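Rab3 interacting molecule variant 2 (Drosophila melanogaster, PDB 4TS6) is probably a presynaptic active-zone scaffold acting in neurotransmitter release, represented here by its C2A domain, a compact beta-sandwich. Local coordinates at residues Glu9-Lys15 and Thr28-Gly34; Phe109-Ile115 and Trp128-Gln132; Lys49-Leu53 and Phe79-Leu84; Arg86-Gly91 and Leu117-Leu122. All coordinates share one frame; numbering follows the deposited sequence.

Interaction 1: Glu9-Lys15 and Thr28-Gly34; sequences EGRLQLK and TLVCATG
The guanidinium of Arg-11 is covered over one face by the Thr-33 methyl, whose CG2 sits above the middle of the group, 3.4 Å from Arg-11 CZ; the two side chains run side by side. Further along the same face, the Gln-13 amide turns its oxygen toward the neighbouring strand, with OE1 3.2 Å from Val-30 CG1 and 3.5 Å from Cys-31 SG. Having CG opposite the backbone N (chi1 -179°) and the chain extended beyond it lays Gln-13 across Val-30. Cut back to an alanine, this position would probably leave a gap beside Val-30 CG1 and Cys-31 SG. On the reverse face, Leu-14 CD2 packs 3.5 Å from Leu-29 CG and Leu-12 CD1 lies 4.2 Å from Ala-32 CB. Antiparallel backbone bonds join the strands, including Thr-28 N to Lys-15 O (2.8 Å). Val-30 N bonds Gln-13 O while Gln-13 N bonds Cys-31 O at 2.9 Å, so two residues of 28-34 answer one of 9-15, as in a beta bulge. Thr-28 OG1 bonds Thr-78 on the next strand. Main-chain bonds thus carry the pairing, the leucines and Ala-32 belong to the sandwich core, and the opposite face is largely polar.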
loop_
_atom_site.group_PDB
_atom_site.type_symbol
_atom_site.label_atom_id
_atom_site.label_comp_id
_atom_site.label_asym_id
_atom_site.label_seq_id
_atom_site.Cartn_x
_atom_site.Cartn_y
_atom_site.Cartn_z
ATOM N N GLU A 9 11.465 4.037 8.850
ATOM C CA GLU A 9 12.313 2.933 8.396
ATOM C C GLU A 9 11.484 1.712 7.988
ATOM O O GLU A 9 10.347 1.540 8.440
ATOM C CB GLU A 9 13.325 2.547 9.473
ATOM C CG GLU A 9 12.779 2.584 10.886
ATOM C CD GLU A 9 13.781 2.074 11.904
ATOM O OE1 GLU A 9 14.176 2.852 12.799
ATOM O OE2 GLU A 9 14.167 0.890 11.811
ATOM N N GLY A 10 12.054 0.870 7.132
ATOM C CA GLY A 10 11.325 -0.274 6.611
ATOM C C GLY A 10 10.958 -0.116 5.147
ATOM O O GLY A 10 11.075 0.971 4.571
ATOM N N ARG A 11 10.493 -1.201 4.538
ATOM C CA ARG A 11 10.166 -1.186 3.120
ATOM C C ARG A 11 9.001 -2.122 2.837
ATOM O O ARG A 11 8.689 -3.015 3.640
ATOM C CB ARG A 11 11.397 -1.570 2.287
ATOM C CG ARG A 11 12.118 -2.754 2.836
ATOM C CD ARG A 11 13.399 -3.073 2.065
ATOM N NE ARG A 11 14.018 -4.293 2.581
ATOM C CZ ARG A 11 14.634 -4.380 3.759
ATOM N NH1 ARG A 11 14.713 -3.317 4.551
ATOM N NH2 ARG A 11 15.161 -5.532 4.151
ATOM N N LEU A 12 8.360 -1.909 1.696
ATOM C CA LEU A 12 7.121 -2.579 1.361
ATOM C C LEU A 12 7.321 -3.305 0.039
ATOM O O LEU A 12 8.008 -2.791 -0.841
ATOM C CB LEU A 12 6.027 -1.529 1.202
ATOM C CG LEU A 12 4.671 -1.979 0.678
ATOM C CD1 LEU A 12 3.949 -2.779 1.744
ATOM C CD2 LEU A 12 3.850 -0.768 0.279
ATOM N N GLN A 13 6.736 -4.492 -0.104
ATOM C CA GLN A 13 6.846 -5.248 -1.361
ATOM C C GLN A 13 5.498 -5.217 -2.061
ATOM O O GLN A 13 4.501 -5.671 -1.503
ATOM C CB GLN A 13 7.253 -6.697 -1.093
ATOM C CG GLN A 13 7.421 -7.540 -2.370
ATOM C CD GLN A 13 7.934 -8.932 -2.080
ATOM O OE1 GLN A 13 7.484 -9.591 -1.146
ATOM N NE2 GLN A 13 8.892 -9.380 -2.869
ATOM N N LEU A 14 5.465 -4.665 -3.270
ATOM C CA LEU A 14 4.212 -4.439 -3.999
ATOM C C LEU A 14 4.317 -5.040 -5.385
ATOM O O LEU A 14 5.394 -5.028 -5.963
ATOM C CB LEU A 14 3.988 -2.942 -4.218
ATOM C CG LEU A 14 3.622 -1.976 -3.109
ATOM C CD1 LEU A 14 3.578 -0.566 -3.660
ATOM C CD2 LEU A 14 2.279 -2.349 -2.539
ATOM N N LYS A 15 3.200 -5.533 -5.926
ATOM C CA LYS A 15 3.117 -5.902 -7.342
ATOM C C LYS A 15 2.043 -5.036 -7.974
ATOM O O LYS A 15 0.952 -4.905 -7.429
ATOM C CB LYS A 15 2.744 -7.376 -7.522
ATOM C CG LYS A 15 3.718 -8.346 -6.889
ATOM C CD LYS A 15 3.136 -9.751 -6.803
ATOM C CE LYS A 15 2.958 -10.382 -8.171
ATOM N NZ LYS A 15 2.201 -11.669 -8.120
ATOM N N THR A 28 -1.134 -5.579 -5.608
ATOM C CA THR A 28 -0.949 -6.597 -4.567
ATOM C C THR A 28 0.063 -6.120 -3.531
ATOM O O THR A 28 1.211 -5.818 -3.866
ATOM C CB THR A 28 -0.532 -7.976 -5.142
ATOM O OG1 THR A 28 -1.507 -8.412 -6.102
ATOM C CG2 THR A 28 -0.430 -9.017 -4.022
ATOM N N LEU A 29 -0.378 -6.036 -2.274
ATOM C CA LEU A 29 0.530 -5.765 -1.171
ATOM C C LEU A 29 0.974 -7.095 -0.595
ATOM O O LEU A 29 0.204 -7.785 0.074
ATOM C CB LEU A 29 -0.157 -4.953 -0.085
ATOM C CG LEU A 29 -0.227 -3.452 -0.326
ATOM C CD1 LEU A 29 -1.047 -3.104 -1.548
ATOM C CD2 LEU A 29 -0.840 -2.828 0.876
ATOM N N VAL A 30 2.216 -7.465 -0.856
ATOM C CA VAL A 30 2.696 -8.775 -0.447
ATOM C C VAL A 30 3.010 -8.761 1.034
ATOM O O VAL A 30 2.397 -9.493 1.819
ATOM C CB VAL A 30 3.933 -9.175 -1.243
ATOM C CG1 VAL A 30 4.401 -10.565 -0.854
ATOM C CG2 VAL A 30 3.620 -9.110 -2.729
ATOM N N CYS A 31 3.954 -7.906 1.414
ATOM C CA CYS A 31 4.419 -7.847 2.794
ATOM C C CYS A 31 5.194 -6.566 2.995
ATOM O O CYS A 31 5.400 -5.798 2.049
ATOM C CB CYS A 31 5.340 -9.032 3.090
ATOM S SG CYS A 31 6.963 -8.910 2.298
ATOM N N ALA A 32 5.625 -6.344 4.233
ATOM C CA ALA A 32 6.523 -5.248 4.561
ATOM C C ALA A 32 7.557 -5.834 5.482
ATOM O O ALA A 32 7.293 -6.838 6.132
ATOM C CB ALA A 32 5.770 -4.121 5.261
ATOM N N THR A 33 8.729 -5.215 5.550
ATOM C CA THR A 33 9.808 -5.752 6.362
ATOM C C THR A 33 10.604 -4.613 6.990
ATOM O O THR A 33 10.607 -3.503 6.462
ATOM C CB THR A 33 10.741 -6.653 5.503
ATOM O OG1 THR A 33 11.572 -7.447 6.354
ATOM C CG2 THR A 33 11.627 -5.823 4.600
ATOM N N GLY A 34 11.265 -4.877 8.112
ATOM C CA GLY A 34 12.179 -3.911 8.700
ATOM C C GLY A 34 11.518 -2.738 9.405
ATOM O O GLY A 34 12.153 -1.709 9.644
HETATM O O HOH W 1 -0.705 -7.265 -8.600
#

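Interaction 2: Phe109-Ile115 and Trp128-Gln132; sequences FIGEVVI and WYQLQ
Tyr-129 has its ring carbon CG opposite its own carbonyl carbon (chi1 -62°), and Ile-115 does the same with CG1 (chi1 -68°), which brings the isoleucine tip over the tyrosine ring. This is packing across the C2 beta-sandwich: strands 108-116 and 123-130 are outermost strands of the two different sheets, and here their segments run at 120° to each other. Ile-115 CD1 makes a CH-pi contact, 4.2 Å from the Tyr-129 ring centroid and displaced toward the rim. Val-113 crosses the tyrosine at about a right angle and straddles its base, CG1 lying 3.6 Å from Tyr-129 CB. Its other methyl, CG2, meets Leu-131 CD2 at 3.9 Å, and Leu-131 CD1 reaches Ile-110 CG2 at 4.1 Å, so the leucine touches 109-115 at both Val-113 and Ile-110. Ile-110 and Gly-111 form a classic beta bulge facing Leu-98. A CB on Gly-111 would run into Leu-131 CB, so the close approach depends on the glycine. Beyond the bulge the chain's last residue pairs with Glu-112: Gln-132 N donates to Glu-112 O at 2.9 Å, and in return Glu-112 N donates, 3.0 Å away, to a lone pair of Gln-132 O in the carbonyl plane of the terminal carboxylate.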
loop_
_atom_site.group_PDB
_atom_site.type_symbol
_atom_site.label_atom_id
_atom_site.label_comp_id
_atom_site.label_asym_id
_atom_site.label_seq_id
_atom_site.Cartn_x
_atom_site.Cartn_y
_atom_site.Cartn_z
ATOM N N PHE A 109 0.896 6.659 12.056
ATOM C CA PHE A 109 1.458 6.604 10.716
ATOM C C PHE A 109 2.845 5.938 10.748
ATOM O O PHE A 109 3.705 6.309 11.549
ATOM C CB PHE A 109 1.533 8.032 10.150
ATOM C CG PHE A 109 2.263 8.141 8.822
ATOM C CD1 PHE A 109 1.627 7.840 7.635
ATOM C CD2 PHE A 109 3.574 8.576 8.776
ATOM C CE1 PHE A 109 2.298 7.959 6.414
ATOM C CE2 PHE A 109 4.243 8.683 7.569
ATOM C CZ PHE A 109 3.603 8.377 6.394
ATOM N N ILE A 110 3.067 4.944 9.898
ATOM C CA ILE A 110 4.367 4.277 9.877
ATOM C C ILE A 110 5.208 4.774 8.699
ATOM O O ILE A 110 6.412 4.966 8.823
ATOM C CB ILE A 110 4.228 2.741 9.731
ATOM C CG1 ILE A 110 3.517 2.131 10.928
ATOM C CG2 ILE A 110 5.614 2.086 9.598
ATOM C CD1 ILE A 110 3.309 0.621 10.781
ATOM N N GLY A 111 4.568 4.965 7.553
ATOM C CA GLY A 111 5.285 5.342 6.343
ATOM C C GLY A 111 4.417 5.157 5.123
ATOM O O GLY A 111 3.342 4.557 5.197
ATOM N N GLU A 112 4.896 5.640 3.980
ATOM C CA GLU A 112 4.076 5.631 2.784
ATOM C C GLU A 112 4.949 5.340 1.577
ATOM O O GLU A 112 6.162 5.555 1.604
ATOM C CB GLU A 112 3.386 7.000 2.589
ATOM C CG GLU A 112 4.394 8.120 2.290
ATOM C CD GLU A 112 3.739 9.420 1.866
ATOM O OE1 GLU A 112 4.452 10.292 1.308
ATOM O OE2 GLU A 112 2.523 9.575 2.099
ATOM N N VAL A 113 4.315 4.810 0.538
ATOM C CA VAL A 113 4.953 4.623 -0.755
ATOM C C VAL A 113 3.980 5.238 -1.727
ATOM O O VAL A 113 2.794 4.906 -1.723
ATOM C CB VAL A 113 5.160 3.129 -1.075
ATOM C CG1 VAL A 113 5.574 2.941 -2.529
ATOM C CG2 VAL A 113 6.228 2.527 -0.156
ATOM N N VAL A 114 4.463 6.185 -2.519
ATOM C CA VAL A 114 3.599 6.843 -3.483
ATOM C C VAL A 114 4.133 6.569 -4.875
ATOM O O VAL A 114 5.304 6.835 -5.169
ATOM C CB VAL A 114 3.506 8.360 -3.234
ATOM C CG1 VAL A 114 2.575 9.001 -4.249
ATOM C CG2 VAL A 114 2.978 8.623 -1.842
ATOM N N ILE A 115 3.287 6.008 -5.725
ATOM C CA ILE A 115 3.750 5.638 -7.059
ATOM C C ILE A 115 3.163 6.540 -8.135
ATOM O O ILE A 115 1.953 6.722 -8.194
ATOM C CB ILE A 115 3.480 4.153 -7.341
ATOM C CG1 ILE A 115 4.393 3.305 -6.427
ATOM C CG2 ILE A 115 3.761 3.826 -8.799
ATOM C CD1 ILE A 115 4.070 1.827 -6.403
ATOM N N TRP A 128 10.412 -3.771 -4.390
ATOM C CA TRP A 128 10.511 -3.240 -3.039
ATOM C C TRP A 128 10.628 -1.725 -3.027
ATOM O O TRP A 128 11.400 -1.146 -3.788
ATOM C CB TRP A 128 11.708 -3.841 -2.319
ATOM C CG TRP A 128 11.547 -5.286 -1.992
ATOM C CD1 TRP A 128 11.909 -6.356 -2.772
ATOM C CD2 TRP A 128 11.011 -5.834 -0.782
ATOM N NE1 TRP A 128 11.613 -7.531 -2.119
ATOM C CE2 TRP A 128 11.077 -7.238 -0.891
ATOM C CE3 TRP A 128 10.479 -5.270 0.386
ATOM C CZ2 TRP A 128 10.617 -8.086 0.118
ATOM C CZ3 TRP A 128 10.032 -6.116 1.394
ATOM C CH2 TRP A 128 10.103 -7.506 1.253
ATOM N N TYR A 129 9.859 -1.085 -2.149
ATOM C CA TYR A 129 9.855 0.366 -2.061
ATOM C C TYR A 129 10.149 0.825 -0.646
ATOM O O TYR A 129 9.542 0.341 0.317
ATOM C CB TYR A 129 8.488 0.897 -2.476
ATOM C CG TYR A 129 8.128 0.575 -3.904
ATOM C CD1 TYR A 129 7.513 -0.620 -4.232
ATOM C CD2 TYR A 129 8.404 1.471 -4.922
ATOM C CE1 TYR A 129 7.182 -0.918 -5.547
ATOM C CE2 TYR A 129 8.075 1.188 -6.229
ATOM C CZ TYR A 129 7.463 -0.004 -6.536
ATOM O OH TYR A 129 7.140 -0.276 -7.843
ATOM N N GLN A 130 11.062 1.779 -0.532
ATOM C CA GLN A 130 11.459 2.318 0.760
ATOM C C GLN A 130 10.292 3.113 1.327
ATOM O O GLN A 130 9.712 3.937 0.625
ATOM C CB GLN A 130 12.657 3.245 0.571
ATOM C CG GLN A 130 13.401 3.539 1.839
ATOM C CD GLN A 130 14.036 2.291 2.417
ATOM O OE1 GLN A 130 14.498 1.416 1.680
ATOM N NE2 GLN A 130 14.049 2.193 3.741
ATOM N N LEU A 131 9.918 2.859 2.576
ATOM C CA LEU A 131 8.848 3.656 3.179
ATOM C C LEU A 131 9.376 5.078 3.374
ATOM O O LEU A 131 10.543 5.265 3.727
ATOM C CB LEU A 131 8.406 3.068 4.521
ATOM C CG LEU A 131 7.575 1.784 4.477
ATOM C CD1 LEU A 131 7.229 1.314 5.885
ATOM C CD2 LEU A 131 6.302 2.001 3.704
ATOM N N GLN A 132 8.531 6.070 3.109
ATOM C CA GLN A 132 8.936 7.472 3.206
ATOM C C GLN A 132 8.107 8.186 4.263
ATOM O O GLN A 132 6.994 7.763 4.582
ATOM C CB GLN A 132 8.754 8.175 1.859
ATOM C CG GLN A 132 9.500 7.515 0.708
ATOM C CD GLN A 132 10.964 7.890 0.671
ATOM O OE1 GLN A 132 11.359 8.928 1.194
ATOM N NE2 GLN A 132 11.778 7.047 0.045
ATOM O OXT GLN A 132 8.526 9.201 4.817
#

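Interaction 3: Lys49-Leu53 and Phe79-Leu84; sequences KVFLL and FVYSGL
Val-50 begins the contact by splitting its methyls between two aromatic rings: CG2 lies 4.2 Å from Phe-79 CE2, while CG1 comes to the edge of the Tyr-81 ring, near its plane and 3.5 Å from Tyr-81 OH. The hydroxyl is also close to the Val-50 carbonyl, but at a poor angle, and its hydrogen bond goes instead to Ser-60 O. At Phe-51 the bond to CB points away from the other segment, and the backbone does the touching: Phe-51 CA lies 3.8 Å from Tyr-81 OH. Leu-52 turns inward again. Its CB sits over a face of the Tyr-81 ring in a CH-pi contact, 4.0 Å from the centroid and 16° off the normal. With CG opposite the backbone N (chi1 -179°), the leucine runs past the tyrosine in the reverse direction and meets Leu-84 tip to tip, CD2 to CD1 at 3.7 Å. The strand segments 49-53 and 79-81 belong to the two facing sheets of the C2 sandwich, run nearly parallel and keep their axes 9.5 Å apart, a separation spanned mainly by side chains. The adhesion is therefore apolar and aromatic, with no hydrogen bond between the segments; the buried tyrosine hydroxyl is satisfied by Ser-60, and Arg-62 adds a cation-pi contact to its ring.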
loop_
_atom_site.group_PDB
_atom_site.type_symbol
_atom_site.label_atom_id
_atom_site.label_comp_id
_atom_site.label_asym_id
_atom_site.label_seq_id
_atom_site.Cartn_x
_atom_site.Cartn_y
_atom_site.Cartn_z
ATOM N N LYS A 49 -3.366 1.199 3.925
ATOM C CA LYS A 49 -4.480 1.793 3.228
ATOM C C LYS A 49 -3.973 2.176 1.851
ATOM O O LYS A 49 -2.828 2.599 1.704
ATOM C CB LYS A 49 -4.971 3.037 3.980
ATOM C CG LYS A 49 -6.405 2.936 4.457
ATOM C CD LYS A 49 -6.607 3.482 5.866
ATOM C CE LYS A 49 -6.561 4.999 5.936
ATOM N NZ LYS A 49 -7.086 5.502 7.254
ATOM N N VAL A 50 -4.814 2.027 0.833
ATOM C CA VAL A 50 -4.391 2.374 -0.526
ATOM C C VAL A 50 -5.444 3.287 -1.122
ATOM O O VAL A 50 -6.644 3.030 -0.970
ATOM C CB VAL A 50 -4.301 1.130 -1.414
ATOM C CG1 VAL A 50 -3.753 1.483 -2.802
ATOM C CG2 VAL A 50 -3.431 0.075 -0.750
ATOM N N PHE A 51 -5.001 4.355 -1.790
ATOM C CA PHE A 51 -5.919 5.236 -2.512
ATOM C C PHE A 51 -5.410 5.407 -3.915
ATOM O O PHE A 51 -4.193 5.445 -4.120
ATOM C CB PHE A 51 -5.951 6.620 -1.866
ATOM C CG PHE A 51 -6.820 6.698 -0.656
ATOM C CD1 PHE A 51 -6.317 6.383 0.593
ATOM C CD2 PHE A 51 -8.142 7.089 -0.771
ATOM C CE1 PHE A 51 -7.133 6.457 1.725
ATOM C CE2 PHE A 51 -8.960 7.171 0.345
ATOM C CZ PHE A 51 -8.449 6.852 1.591
ATOM N N LEU A 52 -6.315 5.526 -4.883
ATOM C CA LEU A 52 -5.879 5.912 -6.231
ATOM C C LEU A 52 -6.214 7.378 -6.405
ATOM O O LEU A 52 -7.352 7.722 -6.739
ATOM C CB LEU A 52 -6.585 5.073 -7.299
ATOM C CG LEU A 52 -6.203 5.369 -8.749
ATOM C CD1 LEU A 52 -4.718 5.063 -8.963
ATOM C CD2 LEU A 52 -7.056 4.550 -9.689
ATOM N N LEU A 53 -5.228 8.242 -6.163
ATOM C CA LEU A 53 -5.456 9.689 -6.126
ATOM C C LEU A 53 -5.592 10.238 -7.546
ATOM O O LEU A 53 -5.033 9.655 -8.478
ATOM C CB LEU A 53 -4.313 10.392 -5.385
ATOM C CG LEU A 53 -4.075 9.975 -3.939
ATOM C CD1 LEU A 53 -2.938 10.802 -3.369
ATOM C CD2 LEU A 53 -5.331 10.198 -3.146
ATOM N N PHE A 79 -5.878 -5.890 -4.557
ATOM C CA PHE A 79 -6.989 -4.959 -4.730
ATOM C C PHE A 79 -7.112 -4.633 -6.208
ATOM O O PHE A 79 -6.125 -4.667 -6.940
ATOM C CB PHE A 79 -6.743 -3.672 -3.940
ATOM C CG PHE A 79 -6.579 -3.890 -2.452
ATOM C CD1 PHE A 79 -7.616 -4.421 -1.696
ATOM C CD2 PHE A 79 -5.397 -3.544 -1.817
ATOM C CE1 PHE A 79 -7.465 -4.622 -0.318
ATOM C CE2 PHE A 79 -5.240 -3.733 -0.447
ATOM C CZ PHE A 79 -6.281 -4.274 0.302
ATOM N N VAL A 80 -8.323 -4.316 -6.650
ATOM C CA VAL A 80 -8.550 -4.034 -8.065
ATOM C C VAL A 80 -9.226 -2.672 -8.220
ATOM O O VAL A 80 -10.158 -2.355 -7.479
ATOM C CB VAL A 80 -9.421 -5.132 -8.716
ATOM C CG1 VAL A 80 -9.749 -4.772 -10.148
ATOM C CG2 VAL A 80 -8.701 -6.463 -8.673
ATOM N N TYR A 81 -8.729 -1.861 -9.151
ATOM C CA TYR A 81 -9.369 -0.596 -9.503
ATOM C C TYR A 81 -9.873 -0.715 -10.926
ATOM O O TYR A 81 -9.082 -0.965 -11.824
ATOM C CB TYR A 81 -8.363 0.549 -9.421
ATOM C CG TYR A 81 -7.993 0.919 -8.006
ATOM C CD1 TYR A 81 -8.849 1.692 -7.229
ATOM C CD2 TYR A 81 -6.794 0.503 -7.447
ATOM C CE1 TYR A 81 -8.522 2.042 -5.922
ATOM C CE2 TYR A 81 -6.453 0.851 -6.127
ATOM C CZ TYR A 81 -7.330 1.618 -5.378
ATOM O OH TYR A 81 -7.017 1.979 -4.082
ATOM N N SER A 82 -11.170 -0.514 -11.130
ATOM C CA SER A 82 -11.806 -0.782 -12.419
ATOM C C SER A 82 -12.105 0.474 -13.231
ATOM O O SER A 82 -11.984 1.597 -12.733
ATOM C CB SER A 82 -13.104 -1.561 -12.186
ATOM O OG SER A 82 -12.844 -2.727 -11.429
ATOM N N GLY A 83 -12.489 0.288 -14.493
ATOM C CA GLY A 83 -12.890 1.407 -15.336
ATOM C C GLY A 83 -11.752 2.326 -15.753
ATOM O O GLY A 83 -11.949 3.540 -15.895
ATOM N N LEU A 84 -10.579 1.750 -16.009
ATOM C CA LEU A 84 -9.383 2.543 -16.317
ATOM C C LEU A 84 -8.686 2.108 -17.608
ATOM O O LEU A 84 -8.313 0.944 -17.742
ATOM C CB LEU A 84 -8.387 2.422 -15.152
ATOM C CG LEU A 84 -8.867 3.030 -13.834
ATOM C CD1 LEU A 84 -8.028 2.564 -12.651
ATOM C CD2 LEU A 84 -8.861 4.550 -13.929
#

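Interaction 4: Arg86-Gly91 and Leu117-Leu122; sequences RCDLNG and LAHHIL
Arg-86 and Leu-122 lie at the tightly packed part of this contact. The arginine chain bends at chi2 (45°) and then passes obliquely by the leucine, with Arg-86 NE 3.5 Å from Leu-122 CD1. The same methyl meets Leu-89 tip to tip, CD1 to CD1 at 3.5 Å, and Leu-89 CB backs onto Leu-117 CB at 4.0 Å. The guanidinium spends its edge on carbonyl oxygens: NH1 donates in plane to His-120 O at 3.0 Å, while NH2 donates at 3.1 Å to Asn-90 OD1 on its own segment. A leucine in its place would probably leave the His-120 carbonyl without this donor and the Asn-90 amide freer to turn. Both segments are connections between strands, 86-91 leading from strand 74-81 to 93-100 and 117-122 from 108-116 to 123-130; they sit side by side at one end of the C2 sandwich, the end away from the loops that bind calcium in many C2 domains. The His-120 ring helps to shape the second connection, for Leu-122 N donates to its ND1 in the ring plane, while NE2 bonds Tyr-129 OH. Toward the outside the fit slackens. Asn-90 OD1, besides accepting from Arg-86, has only van der Waals contact across, 3.6 Å from Ala-118 CA, and at Gly-91 a water joins the two backbones, accepting from Gly-91 N at 2.8 Å and from Ala-118 N at 3.1 Å.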
loop_
_atom_site.group_PDB
_atom_site.type_symbol
_atom_site.label_atom_id
_atom_site.label_comp_id
_atom_site.label_asym_id
_atom_site.label_seq_id
_atom_site.Cartn_x
_atom_site.Cartn_y
_atom_site.Cartn_z
ATOM N N ARG A 86 -5.187 2.404 -19.761
ATOM C CA ARG A 86 -3.818 2.666 -19.341
ATOM C C ARG A 86 -3.559 4.184 -19.265
ATOM O O ARG A 86 -3.000 4.673 -18.291
ATOM C CB ARG A 86 -2.821 1.980 -20.292
ATOM C CG ARG A 86 -1.347 2.161 -19.895
ATOM C CD ARG A 86 -1.150 1.930 -18.401
ATOM N NE ARG A 86 0.218 2.183 -17.948
ATOM C CZ ARG A 86 0.704 3.389 -17.664
ATOM N NH1 ARG A 86 1.957 3.520 -17.250
ATOM N NH2 ARG A 86 -0.058 4.468 -17.798
ATOM N N CYS A 87 -3.999 4.933 -20.271
ATOM C CA CYS A 87 -3.676 6.358 -20.312
ATOM C C CYS A 87 -4.367 7.141 -19.196
ATOM O O CYS A 87 -3.899 8.212 -18.811
ATOM C CB CYS A 87 -3.987 6.954 -21.687
ATOM S SG CYS A 87 -5.717 6.854 -22.135
ATOM N N ASP A 88 -5.457 6.590 -18.658
ATOM C CA ASP A 88 -6.164 7.218 -17.546
ATOM C C ASP A 88 -5.328 7.227 -16.273
ATOM O O ASP A 88 -5.644 7.935 -15.316
ATOM C CB ASP A 88 -7.496 6.506 -17.281
ATOM C CG ASP A 88 -8.489 6.717 -18.381
ATOM O OD1 ASP A 88 -8.521 7.829 -18.955
ATOM O OD2 ASP A 88 -9.236 5.767 -18.697
ATOM N N LEU A 89 -4.260 6.440 -16.258
ATOM C CA LEU A 89 -3.411 6.364 -15.075
ATOM C C LEU A 89 -2.418 7.520 -15.065
ATOM O O LEU A 89 -1.802 7.812 -14.039
ATOM C CB LEU A 89 -2.659 5.036 -15.039
ATOM C CG LEU A 89 -3.522 3.773 -14.975
ATOM C CD1 LEU A 89 -2.648 2.537 -14.927
ATOM C CD2 LEU A 89 -4.438 3.815 -13.786
ATOM N N ASN A 90 -2.269 8.188 -16.200
ATOM C CA ASN A 90 -1.297 9.269 -16.278
ATOM C C ASN A 90 -1.812 10.440 -15.480
ATOM O O ASN A 90 -2.919 10.918 -15.719
ATOM C CB ASN A 90 -1.036 9.665 -17.727
ATOM C CG ASN A 90 -0.577 8.495 -18.563
ATOM O OD1 ASN A 90 -0.007 7.540 -18.035
ATOM N ND2 ASN A 90 -0.838 8.548 -19.864
ATOM N N GLY A 91 -1.018 10.883 -14.513
ATOM C CA GLY A 91 -1.413 12.000 -13.679
ATOM C C GLY A 91 -2.015 11.528 -12.366
ATOM O O GLY A 91 -2.177 12.316 -11.424
ATOM N N LEU A 117 2.074 6.644 -11.465
ATOM C CA LEU A 117 1.725 5.545 -12.366
ATOM C C LEU A 117 2.088 5.832 -13.811
ATOM O O LEU A 117 2.264 4.912 -14.597
ATOM C CB LEU A 117 0.245 5.206 -12.252
ATOM C CG LEU A 117 -0.149 4.699 -10.870
ATOM C CD1 LEU A 117 -1.648 4.712 -10.698
ATOM C CD2 LEU A 117 0.392 3.296 -10.707
ATOM N N ALA A 118 2.202 7.108 -14.156
ATOM C CA ALA A 118 2.511 7.482 -15.528
ATOM C C ALA A 118 3.869 6.909 -15.945
ATOM O O ALA A 118 4.085 6.594 -17.118
ATOM C CB ALA A 118 2.494 8.996 -15.675
ATOM N N HIS A 119 4.763 6.746 -14.970
ATOM C CA HIS A 119 6.125 6.292 -15.238
ATOM C C HIS A 119 6.398 4.848 -14.797
ATOM O O HIS A 119 7.552 4.409 -14.778
ATOM C CB HIS A 119 7.130 7.256 -14.601
ATOM C CG HIS A 119 6.953 8.677 -15.040
ATOM N ND1 HIS A 119 7.038 9.063 -16.363
ATOM C CD2 HIS A 119 6.679 9.803 -14.339
ATOM C CE1 HIS A 119 6.831 10.365 -16.456
ATOM N NE2 HIS A 119 6.612 10.838 -15.241
ATOM N N HIS A 120 5.339 4.108 -14.460
ATOM C CA HIS A 120 5.489 2.698 -14.078
ATOM C C HIS A 120 5.152 1.726 -15.222
ATOM O O HIS A 120 4.281 2.003 -16.040
ATOM C CB HIS A 120 4.644 2.380 -12.840
ATOM C CG HIS A 120 5.175 1.239 -12.030
ATOM N ND1 HIS A 120 5.070 -0.074 -12.431
ATOM C CD2 HIS A 120 5.824 1.219 -10.837
ATOM C CE1 HIS A 120 5.624 -0.859 -11.523
ATOM N NE2 HIS A 120 6.089 -0.098 -10.547
ATOM N N ILE A 121 5.847 0.586 -15.260
ATOM C CA ILE A 121 5.695 -0.407 -16.329
ATOM C C ILE A 121 4.447 -1.270 -16.140
ATOM O O ILE A 121 3.830 -1.697 -17.115
ATOM C CB ILE A 121 6.958 -1.316 -16.450
ATOM C CG1 ILE A 121 6.844 -2.268 -17.647
ATOM C CG2 ILE A 121 7.210 -2.092 -15.167
ATOM C CD1 ILE A 121 7.953 -3.308 -17.737
ATOM N N LEU A 122 4.097 -1.533 -14.884
ATOM C CA LEU A 122 2.878 -2.273 -14.535
ATOM C C LEU A 122 2.851 -3.702 -15.078
ATOM O O LEU A 122 1.916 -4.090 -15.782
ATOM C CB LEU A 122 1.627 -1.497 -14.966
ATOM C CG LEU A 122 1.529 -0.092 -14.368
ATOM C CD1 LEU A 122 0.292 0.615 -14.858
ATOM C CD2 LEU A 122 1.541 -0.129 -12.853
HETATM O O HOH W 2 0.845 9.575 -12.867
#

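How the interactions relate
Interactions 1 and 2 are continuous, their centres 8 Å apart: strand 123-130 pairs with strand 11-19, with Leu-12 O 2.8 Å from Tyr-129 N in a probable hydrogen bond, so the hairpin's sheet extends to its outermost strand, which packs against strand 108-116 of the other sheet. Interaction 3 links the same two sheets elsewhere, its centre about 18 Å from that of interaction 1, and touches it where Leu-29 CD1 meets Val-50 CG2 at 4.1 Å. Interaction 4 closes one end of the sandwich. It joins interaction 3 through Leu-52 CD1 and Leu-117 CD1, 3.5 Å apart, and interaction 2 through Tyr-129 OH and His-120 NE2, 2.9 Å apart.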